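PDB 7BOB: endo-beta-mannanase from Opitutaceae bacterium TAV5, which probably cleaves mannose from the chain ends of beta-1,4-linked manno-oligosaccharides, as a homotrimeric exo-acting beta-1,4-mannosidase of glycoside hydrolase family 5. Local coordinates for residues Arg62-Pro68 / Phe109-Trp113; Ser98-Met104 / Asn155-Pro161; Gln469-His473 / Trp579-Thr585; Tyr510-Leu516 / Ala556-Phe562. One frame throughout, in Å; residues are numbered along the deposited sequence.

Contact 1 of 4, residues Arg62-Pro68 / Phe109-Trp113; sequences RWPDFEP and FWPPW
The indole of Trp63 is overlapped on one face by the ring of Pro111, whose CG sits 3.5 Å from the centroid of the five-membered ring, almost straight above it: a CH-pi contact between proline and tryptophan. Two more indoles complete the setting. Trp110 comes to the rim, its CZ3 lying 3.8 Å from CE3 of Trp63 near the plane of that ring, while Trp113 turns its edge toward the Trp63 face in an offset edge-to-face pair, the planes 86° apart. With CG of Trp63 anti to its own backbone N (chi1 -164°), the ring reaches across to all three residues.

Glu67 ties two of these indoles together with different atoms. Its backbone O accepts from Trp113 NE1 at 2.9 Å in a fairly straight bond (159°), and its OE1 accepts from Trp63 NE1 at 3.0 Å, lying close to the plane of the indole. Both N-H groups are thus satisfied, and the rotation of each ring is fixed. OE2 of the same carboxylate pairs with Arg129 and takes the N-H of Gly71.

Farther along, Pro64 CD rests 3.2 Å from Phe109 O. Arg62 passes the Phe109 ring obliquely, with NH1 3.5 Å from CD1, while it grips Asp65 side-on through NE and NH2, NE to OD2 being 2.7 Å.

Tyr133 of helix 124-141 stacks on Trp63 as well. Such a proline-aromatic cluster here joins the short helix 63-66, just after strand 56-62, to the loop after strand 107-108, on what is the catalytic side of a (beta/alpha)8 barrel.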
# COMPACT_ATOMS: atom_id res chain seq x y z
N ARG A 62 -15.27 21.25 24.02
CA ARG A 62 -14.96 21.30 22.59
C ARG A 62 -14.15 22.56 22.30
O ARG A 62 -14.67 23.68 22.40
CB ARG A 62 -16.24 21.23 21.75
CG ARG A 62 -15.97 20.78 20.33
CD ARG A 62 -17.25 20.58 19.53
NE ARG A 62 -18.01 21.82 19.38
CZ ARG A 62 -18.95 22.00 18.46
NH1 ARG A 62 -19.24 21.03 17.60
NH2 ARG A 62 -19.59 23.15 18.39
N TRP A 63 -12.88 22.36 21.94
CA TRP A 63 -11.90 23.44 21.79
C TRP A 63 -12.35 24.59 20.89
O TRP A 63 -12.20 25.74 21.30
CB TRP A 63 -10.58 22.85 21.26
CG TRP A 63 -9.39 23.73 21.41
CD1 TRP A 63 -9.36 24.99 21.94
CD2 TRP A 63 -8.04 23.42 21.04
NE1 TRP A 63 -8.07 25.48 21.92
CE2 TRP A 63 -7.24 24.54 21.36
CE3 TRP A 63 -7.43 22.31 20.45
CZ2 TRP A 63 -5.87 24.57 21.14
CZ3 TRP A 63 -6.06 22.35 20.22
CH2 TRP A 63 -5.30 23.48 20.57
N PRO A 64 -12.87 24.36 19.67
CA PRO A 64 -13.34 25.52 18.87
C PRO A 64 -14.34 26.38 19.61
O PRO A 64 -14.30 27.61 19.47
CB PRO A 64 -13.97 24.87 17.64
CG PRO A 64 -14.22 23.40 18.05
CD PRO A 64 -13.07 23.09 18.95
N ASP A 65 -15.22 25.77 20.40
CA ASP A 65 -16.21 26.55 21.13
C ASP A 65 -15.53 27.51 22.09
O ASP A 65 -15.97 28.66 22.26
CB ASP A 65 -17.16 25.63 21.90
CG ASP A 65 -18.07 24.81 21.00
OD1 ASP A 65 -18.59 25.33 19.99
OD2 ASP A 65 -18.29 23.63 21.32
N PHE A 66 -14.44 27.07 22.72
CA PHE A 66 -13.86 27.80 23.84
C PHE A 66 -12.73 28.75 23.42
O PHE A 66 -12.42 29.69 24.15
CB PHE A 66 -13.34 26.83 24.90
CG PHE A 66 -14.42 26.24 25.79
CD1 PHE A 66 -15.21 25.18 25.33
CD2 PHE A 66 -14.64 26.74 27.08
CE1 PHE A 66 -16.21 24.63 26.15
CE2 PHE A 66 -15.64 26.19 27.90
CZ PHE A 66 -16.43 25.14 27.43
N GLU A 67 -12.10 28.52 22.26
CA GLU A 67 -11.07 29.42 21.74
C GLU A 67 -11.33 29.70 20.27
O GLU A 67 -10.60 29.22 19.40
CB GLU A 67 -9.67 28.84 21.95
CG GLU A 67 -8.59 29.91 21.88
CD GLU A 67 -7.20 29.35 22.04
OE1 GLU A 67 -7.06 28.20 22.51
OE2 GLU A 67 -6.24 30.05 21.68
N PRO A 68 -12.39 30.46 19.96
CA PRO A 68 -12.72 30.71 18.55
C PRO A 68 -11.68 31.52 17.80
O PRO A 68 -11.63 31.44 16.57
CB PRO A 68 -14.05 31.47 18.63
CG PRO A 68 -14.07 32.05 20.02
CD PRO A 68 -13.38 31.04 20.88
N PHE A 109 -13.26 18.36 15.36
CA PHE A 109 -13.73 19.71 15.70
C PHE A 109 -12.53 20.46 16.27
O PHE A 109 -12.24 20.35 17.46
CB PHE A 109 -14.89 19.65 16.70
CG PHE A 109 -16.08 18.91 16.17
CD1 PHE A 109 -17.02 19.57 15.38
CD2 PHE A 109 -16.23 17.56 16.40
CE1 PHE A 109 -18.11 18.88 14.87
CE2 PHE A 109 -17.32 16.87 15.88
CZ PHE A 109 -18.26 17.53 15.12
N TRP A 110 -11.85 21.20 15.42
CA TRP A 110 -10.69 21.98 15.81
C TRP A 110 -11.00 23.47 15.70
O TRP A 110 -11.96 23.88 15.03
CB TRP A 110 -9.48 21.63 14.92
CG TRP A 110 -8.87 20.26 15.11
CD1 TRP A 110 -8.49 19.40 14.11
CD2 TRP A 110 -8.55 19.60 16.35
NE1 TRP A 110 -7.95 18.26 14.65
CE2 TRP A 110 -7.98 18.35 16.02
CE3 TRP A 110 -8.67 19.95 17.70
CZ2 TRP A 110 -7.55 17.44 17.00
CZ3 TRP A 110 -8.24 19.04 18.67
CH2 TRP A 110 -7.69 17.80 18.31
N PRO A 111 -10.22 24.31 16.36
CA PRO A 111 -10.42 25.76 16.20
C PRO A 111 -10.18 26.17 14.77
O PRO A 111 -9.36 25.56 14.06
CB PRO A 111 -9.38 26.37 17.15
CG PRO A 111 -9.21 25.32 18.24
CD PRO A 111 -9.30 23.98 17.48
N PRO A 112 -10.91 27.18 14.28
CA PRO A 112 -10.76 27.56 12.86
C PRO A 112 -9.36 28.05 12.50
O PRO A 112 -8.97 27.93 11.34
CB PRO A 112 -11.81 28.67 12.68
CG PRO A 112 -12.17 29.13 14.06
CD PRO A 112 -11.96 27.95 14.97
N TRP A 113 -8.59 28.55 13.47
CA TRP A 113 -7.24 29.03 13.22
C TRP A 113 -6.20 27.92 13.14
O TRP A 113 -5.01 28.21 12.96
CB TRP A 113 -6.83 30.02 14.31
CG TRP A 113 -7.23 29.63 15.69
CD1 TRP A 113 -8.38 29.99 16.36
CD2 TRP A 113 -6.49 28.81 16.60
NE1 TRP A 113 -8.37 29.47 17.62
CE2 TRP A 113 -7.23 28.73 17.80
CE3 TRP A 113 -5.26 28.15 16.53
CZ2 TRP A 113 -6.79 28.00 18.91
CZ3 TRP A 113 -4.82 27.43 17.64
CH2 TRP A 113 -5.59 27.36 18.81

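Contact 2 of 4, residues Ser98-Met104 / Asn155-Pro161; sequences SLFVGWM and NELDALP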
# COMPACT_ATOMS: atom_id res chain seq x y z
N SER A 98 -13.09 16.55 29.43
CA SER A 98 -12.13 16.13 28.41
C SER A 98 -11.77 17.35 27.58
O SER A 98 -12.66 17.99 27.01
CB SER A 98 -12.73 15.02 27.54
OG SER A 98 -11.79 14.50 26.61
N LEU A 99 -10.46 17.66 27.52
CA LEU A 99 -9.98 18.95 27.01
C LEU A 99 -9.82 18.96 25.50
O LEU A 99 -10.44 19.78 24.80
CB LEU A 99 -8.64 19.32 27.67
CG LEU A 99 -8.67 19.34 29.21
CD1 LEU A 99 -7.46 20.07 29.80
CD2 LEU A 99 -9.96 19.96 29.75
N PHE A 100 -8.97 18.07 24.97
CA PHE A 100 -8.53 18.16 23.58
C PHE A 100 -9.51 17.38 22.72
O PHE A 100 -9.34 16.20 22.41
CB PHE A 100 -7.09 17.68 23.44
CG PHE A 100 -6.08 18.71 23.89
CD1 PHE A 100 -5.78 19.79 23.08
CD2 PHE A 100 -5.46 18.60 25.12
CE1 PHE A 100 -4.86 20.76 23.49
CE2 PHE A 100 -4.54 19.56 25.54
CZ PHE A 100 -4.24 20.64 24.74
N VAL A 101 -10.60 18.06 22.36
CA VAL A 101 -11.71 17.50 21.60
C VAL A 101 -12.08 18.53 20.54
O VAL A 101 -12.63 19.58 20.88
CB VAL A 101 -12.92 17.19 22.50
CG1 VAL A 101 -14.02 16.55 21.69
CG2 VAL A 101 -12.54 16.30 23.68
N GLY A 102 -11.76 18.26 19.28
CA GLY A 102 -11.07 17.04 18.88
C GLY A 102 -11.95 16.00 18.21
O GLY A 102 -12.97 16.33 17.60
N TRP A 103 -11.54 14.75 18.36
CA TRP A 103 -12.24 13.61 17.76
C TRP A 103 -13.53 13.32 18.51
O TRP A 103 -13.53 13.23 19.74
CB TRP A 103 -11.33 12.40 17.83
CG TRP A 103 -11.84 11.12 17.21
CD1 TRP A 103 -12.65 10.18 17.80
CD2 TRP A 103 -11.54 10.62 15.90
NE1 TRP A 103 -12.88 9.14 16.93
CE2 TRP A 103 -12.21 9.38 15.76
CE3 TRP A 103 -10.78 11.10 14.82
CZ2 TRP A 103 -12.14 8.61 14.59
CZ3 TRP A 103 -10.70 10.33 13.65
CH2 TRP A 103 -11.38 9.10 13.55
N MET A 104 -14.64 13.15 17.78
CA MET A 104 -15.94 12.97 18.43
C MET A 104 -16.97 12.43 17.44
O MET A 104 -17.39 13.17 16.53
CB MET A 104 -16.41 14.29 19.04
CG MET A 104 -17.74 14.18 19.76
SD MET A 104 -17.74 12.82 21.00
CE MET A 104 -16.38 13.30 22.06
N ASN A 155 -10.28 13.21 23.91
CA ASN A 155 -11.02 12.04 23.47
C ASN A 155 -10.31 11.35 22.30
O ASN A 155 -10.23 11.90 21.20
CB ASN A 155 -12.44 12.39 23.06
CG ASN A 155 -13.22 11.14 22.77
OD1 ASN A 155 -13.06 10.16 23.49
ND2 ASN A 155 -13.98 11.12 21.68
N GLU A 156 -9.80 10.14 22.56
CA GLU A 156 -9.31 9.24 21.52
C GLU A 156 -8.28 9.94 20.65
O GLU A 156 -8.36 9.95 19.41
CB GLU A 156 -10.47 8.70 20.68
CG GLU A 156 -11.52 7.97 21.55
CD GLU A 156 -12.38 6.99 20.78
OE1 GLU A 156 -12.62 7.21 19.56
OE2 GLU A 156 -12.83 5.99 21.41
N LEU A 157 -7.30 10.56 21.31
CA LEU A 157 -6.28 11.31 20.60
C LEU A 157 -5.48 10.39 19.69
O LEU A 157 -4.87 10.86 18.73
CB LEU A 157 -5.36 12.03 21.58
CG LEU A 157 -6.01 13.20 22.35
CD1 LEU A 157 -5.28 13.47 23.68
CD2 LEU A 157 -6.08 14.46 21.49
N ASP A 158 -5.51 9.08 19.96
CA ASP A 158 -4.80 8.11 19.15
C ASP A 158 -5.56 7.73 17.88
O ASP A 158 -5.00 7.01 17.06
CB ASP A 158 -4.55 6.87 19.99
CG ASP A 158 -5.84 6.23 20.45
OD1 ASP A 158 -6.59 6.85 21.18
OD2 ASP A 158 -6.13 5.11 20.04
N ALA A 159 -6.81 8.15 17.73
CA ALA A 159 -7.58 7.92 16.52
C ALA A 159 -7.35 9.00 15.48
O ALA A 159 -7.82 8.85 14.34
CB ALA A 159 -9.07 7.85 16.85
N LEU A 160 -6.68 10.09 15.85
CA LEU A 160 -6.52 11.24 14.99
C LEU A 160 -5.59 10.93 13.83
O LEU A 160 -4.54 10.29 14.02
CB LEU A 160 -5.96 12.41 15.79
CG LEU A 160 -6.93 13.11 16.74
CD1 LEU A 160 -6.16 14.01 17.70
CD2 LEU A 160 -8.01 13.87 15.97
N PRO A 161 -5.91 11.39 12.62
CA PRO A 161 -4.94 11.25 11.51
C PRO A 161 -3.59 11.83 11.87
O PRO A 161 -2.57 11.37 11.34
CB PRO A 161 -5.58 12.04 10.35
CG PRO A 161 -6.90 12.53 10.83
CD PRO A 161 -7.00 12.33 12.32
O HOH W 1 -9.44 14.37 20.22
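Trp103 can be followed outward along the loop 155-161 that it lies against. Its CB faces Asn155 O at 3.6 Å and meets CD2 of Leu160 at 4.1 Å. On the pyrrole side CD1 passes CB of Glu156, and NE1 comes to 3.3 Å from OE1 of that residue. The six-membered ring has Ala159 CB over its centre, a CH-pi contact 3.8 Å from the centroid, and at the far end CZ3 meets Ala159 O over the face at 3.3 Å. CG anti to the backbone N (chi1 -177°) holds the indole out over the loop.

The backbone of Trp103 is held too. Its O accepts from Asn155 ND2 at 2.9 Å (155°), a donor lying above the carbonyl plane, while the Met104 side chain crosses that of Asn155 at about a right angle, its CE methyl meeting the same ND2. OD1 of Asn155 takes a hydrogen bond from Arg58, so both ends of the amide are used and its flip is settled. One water, accepting from Trp103 N at 2.8 Å and donating to Phe100 O and Asn155 O, bridges the two segments beside the cis peptide preceding Gly102.

Asn155-Glu156 follows the fourth barrel strand, where family 5 enzymes carry the Asn-Glu pair with the acid/base. Glu156, hydrogen-bonded through OE2 to His240 and close to Glu281, therefore probably has that role, and the polar chemistry of this contact would keep its backbone in place.

Contact 3 of 4, residues Gln469-His473 / Trp579-Thr585; sequences QLLWH and WYAALLT
OE1 of Gln469 accepts a hydrogen bond from the hydroxyl OG1 of Thr585 at 3.0 Å, the donor tilted only 16° from the carbonyl plane. The glutamine chain bends at chi2 (-63°) to bring its amide beside the threonine, which it crosses at about a right angle, while NE2 is spent on the carbonyl of Gly467. With an alanine here the amide is gone, and the Thr585 hydroxyl would probably be left without its acceptor and the Gly467 carbonyl without its donor.

Two residues on, Leu471 points at the end of the helix. Its branches divide the work: CD1 packs on CB of Leu583 at 4.0 Å, and CD2 meets CD2 of Leu584 at 3.9 Å, with Tyr580 CD1 a little farther away.

His473 completes the row. Its CE1 approaches CE1 of Tyr580 to 3.4 Å, near the plane of the imidazole, and the two rings are inclined to each other at 50°. NE2 faces the indole edge of Trp579, with NE1 3.2 Å away. Behind this aromatic cluster Leu583 CG lies over one face of Trp579, whereas ND1 of His473 and the hydroxyl of Tyr580 both turn to the carboxylate of Glu559.

Gln469, Leu471 and His473, alternate residues of one strand, thus offer a single face to the last turn of helix 569-583 and the residues after it, the segment axes 10.5 Å apart at closest approach. This is helix-on-sheet packing of an alpha/beta domain, the parallel part of whose sheet, in strand order 2-1-3-4, is consistent with a flavodoxin-like fold.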
# COMPACT_ATOMS: atom_id res chain seq x y z
N GLN A 469 6.83 -23.55 32.74
CA GLN A 469 6.38 -24.30 31.57
C GLN A 469 6.13 -23.33 30.42
O GLN A 469 5.25 -22.47 30.51
CB GLN A 469 5.10 -25.07 31.89
CG GLN A 469 5.10 -25.75 33.24
CD GLN A 469 6.17 -26.81 33.31
OE1 GLN A 469 6.09 -27.81 32.59
NE2 GLN A 469 7.19 -26.58 34.14
N LEU A 470 6.91 -23.46 29.35
CA LEU A 470 6.85 -22.56 28.19
C LEU A 470 6.25 -23.29 26.99
O LEU A 470 6.80 -24.31 26.54
CB LEU A 470 8.24 -22.02 27.84
CG LEU A 470 8.39 -21.01 26.71
CD1 LEU A 470 7.75 -19.66 27.08
CD2 LEU A 470 9.87 -20.82 26.39
N LEU A 471 5.14 -22.77 26.48
CA LEU A 471 4.59 -23.20 25.20
C LEU A 471 4.96 -22.15 24.16
O LEU A 471 4.44 -21.02 24.19
CB LEU A 471 3.08 -23.40 25.28
CG LEU A 471 2.40 -23.76 23.96
CD1 LEU A 471 3.08 -24.96 23.26
CD2 LEU A 471 0.94 -24.07 24.24
N TRP A 472 5.86 -22.50 23.24
CA TRP A 472 6.49 -21.55 22.32
C TRP A 472 5.96 -21.80 20.91
O TRP A 472 6.44 -22.70 20.21
CB TRP A 472 8.00 -21.66 22.37
CG TRP A 472 8.73 -20.46 21.85
CD1 TRP A 472 8.23 -19.49 21.03
CD2 TRP A 472 10.09 -20.11 22.10
NE1 TRP A 472 9.19 -18.56 20.77
CE2 TRP A 472 10.34 -18.91 21.42
CE3 TRP A 472 11.13 -20.71 22.83
CZ2 TRP A 472 11.58 -18.28 21.45
CZ3 TRP A 472 12.36 -20.08 22.87
CH2 TRP A 472 12.58 -18.87 22.19
N HIS A 473 5.00 -21.00 20.47
CA HIS A 473 4.51 -21.15 19.11
C HIS A 473 5.42 -20.37 18.17
O HIS A 473 5.54 -19.14 18.28
CB HIS A 473 3.06 -20.70 18.99
CG HIS A 473 2.09 -21.72 19.49
ND1 HIS A 473 0.76 -21.43 19.73
CD2 HIS A 473 2.25 -23.03 19.82
CE1 HIS A 473 0.15 -22.53 20.16
NE2 HIS A 473 1.04 -23.50 20.23
N TRP A 579 -6.23 -27.69 20.73
CA TRP A 579 -4.80 -27.67 20.46
C TRP A 579 -4.00 -27.19 21.67
O TRP A 579 -3.00 -27.81 22.06
CB TRP A 579 -4.48 -26.79 19.25
CG TRP A 579 -3.01 -26.63 19.04
CD1 TRP A 579 -2.21 -25.65 19.56
CD2 TRP A 579 -2.14 -27.51 18.30
NE1 TRP A 579 -0.90 -25.85 19.16
CE2 TRP A 579 -0.83 -26.98 18.39
CE3 TRP A 579 -2.34 -28.69 17.57
CZ2 TRP A 579 0.26 -27.59 17.78
CZ3 TRP A 579 -1.25 -29.29 16.96
CH2 TRP A 579 0.03 -28.74 17.07
N TYR A 580 -4.40 -26.04 22.25
CA TYR A 580 -3.64 -25.51 23.39
C TYR A 580 -3.69 -26.47 24.57
O TYR A 580 -2.68 -26.65 25.27
CB TYR A 580 -4.18 -24.14 23.81
CG TYR A 580 -3.93 -23.06 22.80
CD1 TYR A 580 -2.74 -22.33 22.82
CD2 TYR A 580 -4.86 -22.78 21.82
CE1 TYR A 580 -2.49 -21.35 21.89
CE2 TYR A 580 -4.62 -21.81 20.89
CZ TYR A 580 -3.44 -21.10 20.93
OH TYR A 580 -3.23 -20.14 20.00
N ALA A 581 -4.85 -27.07 24.83
CA ALA A 581 -4.98 -27.98 25.97
C ALA A 581 -4.01 -29.15 25.84
O ALA A 581 -3.28 -29.48 26.78
CB ALA A 581 -6.42 -28.47 26.10
N ALA A 582 -3.94 -29.76 24.65
CA ALA A 582 -3.07 -30.92 24.46
C ALA A 582 -1.60 -30.57 24.71
O ALA A 582 -0.84 -31.37 25.28
CB ALA A 582 -3.25 -31.49 23.06
N LEU A 583 -1.18 -29.37 24.31
CA LEU A 583 0.24 -29.03 24.36
C LEU A 583 0.68 -28.39 25.66
O LEU A 583 1.88 -28.32 25.92
CB LEU A 583 0.59 -28.10 23.20
CG LEU A 583 0.57 -28.77 21.83
CD1 LEU A 583 1.47 -27.98 20.97
CD2 LEU A 583 1.05 -30.20 21.92
N LEU A 584 -0.26 -27.88 26.45
CA LEU A 584 0.08 -27.26 27.72
C LEU A 584 0.54 -28.32 28.71
O LEU A 584 -0.11 -29.37 28.85
CB LEU A 584 -1.12 -26.50 28.27
CG LEU A 584 -1.27 -25.11 27.65
CD1 LEU A 584 -2.56 -24.44 28.13
CD2 LEU A 584 -0.05 -24.27 27.98
N THR A 585 1.65 -28.06 29.39
CA THR A 585 2.19 -28.94 30.41
C THR A 585 2.11 -28.25 31.77
O THR A 585 1.91 -27.04 31.87
CB THR A 585 3.65 -29.32 30.12
OG1 THR A 585 4.47 -28.13 30.08
CG2 THR A 585 3.77 -30.07 28.80

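Contact 4 of 4, residues Tyr510-Leu516 / Ala556-Phe562; sequences YEFTCFL and ADVEASF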
# COMPACT_ATOMS: atom_id res chain seq x y z
N TYR A 510 -4.78 -31.81 12.23
CA TYR A 510 -4.45 -30.39 12.15
C TYR A 510 -3.64 -30.12 10.91
O TYR A 510 -2.83 -30.96 10.49
CB TYR A 510 -3.66 -29.93 13.37
CG TYR A 510 -4.49 -29.85 14.60
CD1 TYR A 510 -5.21 -28.70 14.90
CD2 TYR A 510 -4.57 -30.94 15.48
CE1 TYR A 510 -5.99 -28.61 16.06
CE2 TYR A 510 -5.34 -30.87 16.63
CZ TYR A 510 -6.05 -29.71 16.92
OH TYR A 510 -6.82 -29.63 18.05
N GLU A 511 -3.85 -28.95 10.31
CA GLU A 511 -3.05 -28.52 9.17
C GLU A 511 -2.65 -27.07 9.39
O GLU A 511 -3.52 -26.21 9.57
CB GLU A 511 -3.82 -28.67 7.86
CG GLU A 511 -3.06 -28.17 6.67
CD GLU A 511 -3.90 -28.21 5.42
OE1 GLU A 511 -4.34 -29.32 5.05
OE2 GLU A 511 -4.14 -27.14 4.82
N PHE A 512 -1.35 -26.80 9.37
CA PHE A 512 -0.79 -25.46 9.51
C PHE A 512 -0.24 -24.99 8.17
O PHE A 512 0.72 -25.57 7.66
CB PHE A 512 0.31 -25.45 10.57
CG PHE A 512 -0.15 -25.91 11.91
CD1 PHE A 512 -0.92 -25.08 12.70
CD2 PHE A 512 0.15 -27.18 12.36
CE1 PHE A 512 -1.37 -25.50 13.95
CE2 PHE A 512 -0.30 -27.60 13.62
CZ PHE A 512 -1.05 -26.77 14.40
N THR A 513 -0.83 -23.92 7.63
CA THR A 513 -0.39 -23.34 6.37
C THR A 513 0.52 -22.13 6.54
O THR A 513 1.10 -21.70 5.55
CB THR A 513 -1.60 -22.92 5.52
OG1 THR A 513 -2.28 -21.84 6.19
CG2 THR A 513 -2.55 -24.10 5.32
N CYS A 514 0.65 -21.57 7.74
CA CYS A 514 1.47 -20.38 7.95
C CYS A 514 2.67 -20.69 8.82
O CYS A 514 2.58 -21.51 9.74
CB CYS A 514 0.67 -19.25 8.60
SG CYS A 514 -0.82 -18.79 7.73
N PHE A 515 3.76 -19.99 8.55
CA PHE A 515 5.02 -20.21 9.24
C PHE A 515 5.65 -18.85 9.47
O PHE A 515 5.44 -17.93 8.68
CB PHE A 515 5.93 -21.16 8.42
CG PHE A 515 5.30 -22.50 8.17
CD1 PHE A 515 4.53 -22.71 7.04
CD2 PHE A 515 5.40 -23.52 9.10
CE1 PHE A 515 3.89 -23.93 6.82
CE2 PHE A 515 4.78 -24.74 8.88
CZ PHE A 515 4.02 -24.94 7.74
N LEU A 516 6.38 -18.73 10.56
CA LEU A 516 6.78 -17.40 10.99
C LEU A 516 7.73 -16.79 9.98
O LEU A 516 8.69 -17.43 9.54
CB LEU A 516 7.43 -17.45 12.38
CG LEU A 516 7.40 -16.13 13.16
CD1 LEU A 516 5.98 -15.80 13.66
CD2 LEU A 516 8.37 -16.17 14.34
N ALA A 556 5.50 -24.02 13.78
CA ALA A 556 4.53 -23.46 12.84
C ALA A 556 3.91 -22.24 13.50
O ALA A 556 3.92 -22.11 14.73
CB ALA A 556 3.46 -24.47 12.43
N ASP A 557 3.39 -21.34 12.67
CA ASP A 557 2.70 -20.16 13.18
C ASP A 557 1.25 -20.54 13.45
O ASP A 557 0.35 -20.34 12.62
CB ASP A 557 2.81 -19.00 12.20
CG ASP A 557 2.40 -17.68 12.81
OD1 ASP A 557 1.66 -17.70 13.83
OD2 ASP A 557 2.78 -16.64 12.25
N VAL A 558 1.01 -21.06 14.67
CA VAL A 558 -0.29 -21.62 15.04
C VAL A 558 -1.40 -20.59 14.87
O VAL A 558 -2.38 -20.80 14.13
CB VAL A 558 -0.23 -22.16 16.48
CG1 VAL A 558 -1.59 -22.70 16.94
CG2 VAL A 558 0.85 -23.23 16.59
N GLU A 559 -1.26 -19.45 15.54
CA GLU A 559 -2.34 -18.48 15.53
C GLU A 559 -2.61 -17.95 14.14
O GLU A 559 -3.77 -17.77 13.75
CB GLU A 559 -2.02 -17.35 16.51
CG GLU A 559 -2.15 -17.79 17.97
CD GLU A 559 -0.91 -18.53 18.45
OE1 GLU A 559 0.10 -18.56 17.72
OE2 GLU A 559 -0.95 -19.06 19.56
N ALA A 560 -1.55 -17.71 13.35
CA ALA A 560 -1.75 -17.25 11.98
C ALA A 560 -2.48 -18.31 11.17
O ALA A 560 -3.44 -18.01 10.45
CB ALA A 560 -0.41 -16.88 11.34
N SER A 561 -2.01 -19.57 11.25
CA SER A 561 -2.69 -20.66 10.55
C SER A 561 -4.17 -20.72 10.90
O SER A 561 -5.02 -20.78 10.01
CB SER A 561 -2.02 -22.01 10.84
OG SER A 561 -0.60 -21.97 10.76
N PHE A 562 -4.48 -20.70 12.18
CA PHE A 562 -5.88 -20.68 12.58
C PHE A 562 -6.61 -19.46 12.00
O PHE A 562 -7.72 -19.58 11.47
CB PHE A 562 -5.98 -20.68 14.10
CG PHE A 562 -5.55 -21.98 14.74
CD1 PHE A 562 -5.29 -23.11 13.96
CD2 PHE A 562 -5.45 -22.08 16.12
CE1 PHE A 562 -4.92 -24.28 14.56
CE2 PHE A 562 -5.07 -23.25 16.71
CZ PHE A 562 -4.80 -24.36 15.93
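The ring of Phe512 is met at its edge by Ser561, whose CB lies 3.8 Å from CD1 in the ring plane. Phe562 runs alongside and points the same way: CE1 touches CE1 of Phe512 at 3.8 Å, but the two planes, inclined at 30°, are slid so far apart that the rings barely overlap. Trp579 of helix 569-583 adds an edge-to-face partner. Ala556 touches both phenylalanines, its CB 3.8 Å from CB of Phe512 and from CE2 of Phe515.

The backbones meet where strand 549-554 gives way to helix 558-564, a beta-alpha junction. Asp557 is the N-cap: OD1 accepts from Ala560 N at 3.2 Å, approached from above the carboxylate plane. Its backbone N donates to Cys514 O at 3.0 Å, so the cap residue also pins the loop after strand 508-512.

Ser561 OG works in both directions, accepting from Cys514 N at 3.3 Å (153°) and donating to Asp557 O at 2.6 Å. That carbonyl also receives the N-H of Ser561. An alanine in place of Ser561 removes the hydroxyl, and the N-H of Cys514 would probably lose its acceptor, leaving the loop less firmly tied to the helix. Cys514 CB rests against CB of Ala560 one residue earlier, while beyond it CD1 of Leu516 lies 3.6 Å from OD2 of Asp557, an oxygen that pairs with Arg412.

Contacts 1 and 2 form one unit at the catalytic end of the barrel, their centres about 13 Å apart. Segment 98-104 joins them, with Phe109 O 2.8 Å from Gly102 N and Trp63 N 3.0 Å from Val101 O, both probable hydrogen bonds. Contact 2 carries the likely acid/base Glu156, and contact 1 lies outward of it. Contacts 3 and 4, centres about 15 Å apart, belong to the second domain and meet at Glu559, whose OE2 is 2.6 Å from Tyr580 OH and 2.9 Å from His473 ND1. The two pairs lie on opposite sides of the chain's centre; the centres of contacts 2 and 4 are about 38 Å apart.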